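Local coordinates for protein archaemetzincin (Archaeoglobus fulgidus, PDB 3ZVS) that probably acts as a zinc-dependent metalloprotease of the metzincin type, carrying one catalytic zinc ion and a second that seems structural, with a natural substrate still unknown, at residues Leu59-Thr65 with Gly88-Ala92. Numbering follows the deposited sequence.
Sequences LPPIKVT and GGARA
Thr65 and Arg91 pair as parallel strands, with Thr65 N bonded to Ala90 O at 2.9 Å and Ala92 N to Thr65 O at 3.0 Å, where the loop 59-65 enters the central strand 65-69. The cis peptide before Val64 belongs to the bend that leads into this pairing, and Thr65 OG1 bonds in the carbonyl plane to Ile62 O at 2.7 Å, tying the loop to the start of the strand. Arg91 supplies the long arm the contact needs: its chain, bent at chi3 (-76°), passes along Leu59, Pro60 and Pro61, so that NH1 meets Leu59 O at 2.9 Å, with the oxygen lying in the guanidinium plane, while NH2 forms a salt bridge with Glu86. Pro61 CB sits over the centre of one guanidinium face, 4.0 Å above it, and Arg91 CD packs on Leu59 CB. Pro61, at the centre of an inverse gamma turn, suits this place because its rigid ring gives a nonpolar cover, and the small Ala90 methyl fits against its carbonyl carbon at 3.8 Å. The methylenes of Lys63 run past Gly89 O, and a bend at chi4 (115°) brings NZ onto that carbonyl, in its plane and 2.9 Å away; NZ also bonds to Val122 O of helix 104-122. With an alanine at Arg91, Leu59 O would probably lose this donor and Glu86 its ionic partner. Ala92, on the inner strand 91-95, is short enough to pack against Glu118, the probable proton acceptor, and Val122. Backbone pairing at Thr65 and two cationic side chains bonded to main-chain carbonyls thus hold the loop, Arg91 being also paired with a carboxylate.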
loop_
_atom_site.group_PDB
_atom_site.type_symbol
_atom_site.label_atom_id
_atom_site.label_comp_id
_atom_site.label_asym_id
_atom_site.label_seq_id
_atom_site.Cartn_x
_atom_site.Cartn_y
_atom_site.Cartn_z
ATOM N N LEU A 59 7.377 7.112 -9.250
ATOM C CA LEU A 59 6.132 7.784 -8.954
ATOM C C LEU A 59 6.377 9.284 -8.850
ATOM O O LEU A 59 7.473 9.704 -8.479
ATOM C CB LEU A 59 5.569 7.243 -7.631
ATOM C CG LEU A 59 5.039 5.811 -7.700
ATOM C CD1 LEU A 59 4.683 5.309 -6.304
ATOM C CD2 LEU A 59 3.833 5.697 -8.635
ATOM N N PRO A 60 5.356 10.094 -9.146
ATOM C CA PRO A 60 5.545 11.529 -8.945
ATOM C C PRO A 60 5.616 11.833 -7.460
ATOM O O PRO A 60 4.863 11.219 -6.697
ATOM C CB PRO A 60 4.279 12.140 -9.559
ATOM C CG PRO A 60 3.255 11.079 -9.487
ATOM C CD PRO A 60 3.995 9.775 -9.620
ATOM N N PRO A 61 6.507 12.743 -7.050
ATOM C CA PRO A 61 6.628 13.104 -5.631
ATOM C C PRO A 61 5.551 14.104 -5.184
ATOM O O PRO A 61 5.845 15.215 -4.740
ATOM C CB PRO A 61 8.034 13.717 -5.553
ATOM C CG PRO A 61 8.256 14.291 -6.901
ATOM C CD PRO A 61 7.529 13.411 -7.878
ATOM N N ILE A 62 4.302 13.690 -5.296
ATOM C CA ILE A 62 3.198 14.538 -4.917
ATOM C C ILE A 62 2.507 13.880 -3.735
ATOM O O ILE A 62 1.979 12.783 -3.846
ATOM C CB ILE A 62 2.234 14.707 -6.087
ATOM C CG1 ILE A 62 2.978 15.362 -7.265
ATOM C CG2 ILE A 62 1.042 15.516 -5.649
ATOM C CD1 ILE A 62 2.197 15.368 -8.535
ATOM N N LYS A 63 2.514 14.545 -2.593
ATOM C CA LYS A 63 1.961 13.953 -1.382
ATOM C C LYS A 63 0.442 13.969 -1.440
ATOM O O LYS A 63 -0.146 15.041 -1.656
ATOM C CB LYS A 63 2.442 14.748 -0.160
ATOM C CG LYS A 63 2.052 14.149 1.178
ATOM C CD LYS A 63 2.708 14.910 2.354
ATOM C CE LYS A 63 2.545 14.196 3.703
ATOM N NZ LYS A 63 3.865 13.732 4.272
ATOM N N VAL A 64 -0.256 12.839 -1.263
ATOM C CA VAL A 64 0.260 11.484 -1.134
ATOM C C VAL A 64 0.007 10.737 -2.447
ATOM O O VAL A 64 -1.091 10.808 -2.982
ATOM C CB VAL A 64 -0.512 10.708 -0.038
ATOM C CG1 VAL A 64 -0.099 9.229 0.017
ATOM C CG2 VAL A 64 -0.321 11.359 1.334
ATOM N N THR A 65 1.016 10.039 -2.961
ATOM C CA THR A 65 0.839 9.197 -4.134
ATOM C C THR A 65 1.134 7.756 -3.767
ATOM O O THR A 65 2.221 7.439 -3.297
ATOM C CB THR A 65 1.733 9.660 -5.305
ATOM O OG1 THR A 65 1.331 10.972 -5.697
ATOM C CG2 THR A 65 1.611 8.700 -6.490
ATOM N N GLY A 88 7.113 10.009 6.184
ATOM C CA GLY A 88 6.890 11.449 6.177
ATOM C C GLY A 88 7.184 12.153 4.858
ATOM O O GLY A 88 7.282 13.381 4.832
ATOM N N GLY A 89 7.298 11.379 3.773
ATOM C CA GLY A 89 7.580 11.890 2.425
ATOM C C GLY A 89 6.316 12.052 1.588
ATOM O O GLY A 89 5.302 12.595 2.033
ATOM N N ALA A 90 6.383 11.568 0.339
ATOM C CA ALA A 90 5.281 11.781 -0.578
ATOM C C ALA A 90 4.688 10.515 -1.163
ATOM O O ALA A 90 3.508 10.513 -1.530
ATOM C CB ALA A 90 5.722 12.686 -1.687
ATOM N N ARG A 91 5.501 9.464 -1.256
ATOM C CA ARG A 91 5.177 8.304 -2.096
ATOM C C ARG A 91 5.199 6.980 -1.340
ATOM O O ARG A 91 5.991 6.788 -0.412
ATOM C CB ARG A 91 6.207 8.190 -3.237
ATOM C CG ARG A 91 6.175 9.353 -4.189
ATOM C CD ARG A 91 7.331 9.277 -5.158
ATOM N NE ARG A 91 8.584 9.659 -4.538
ATOM C CZ ARG A 91 9.667 10.023 -5.218
ATOM N NH1 ARG A 91 9.622 10.060 -6.534
ATOM N NH2 ARG A 91 10.788 10.347 -4.577
ATOM N N ALA A 92 4.334 6.051 -1.748
ATOM C CA ALA A 92 4.393 4.668 -1.298
ATOM C C ALA A 92 3.938 3.763 -2.406
ATOM O O ALA A 92 3.327 4.234 -3.391
ATOM C CB ALA A 92 3.521 4.452 -0.061
#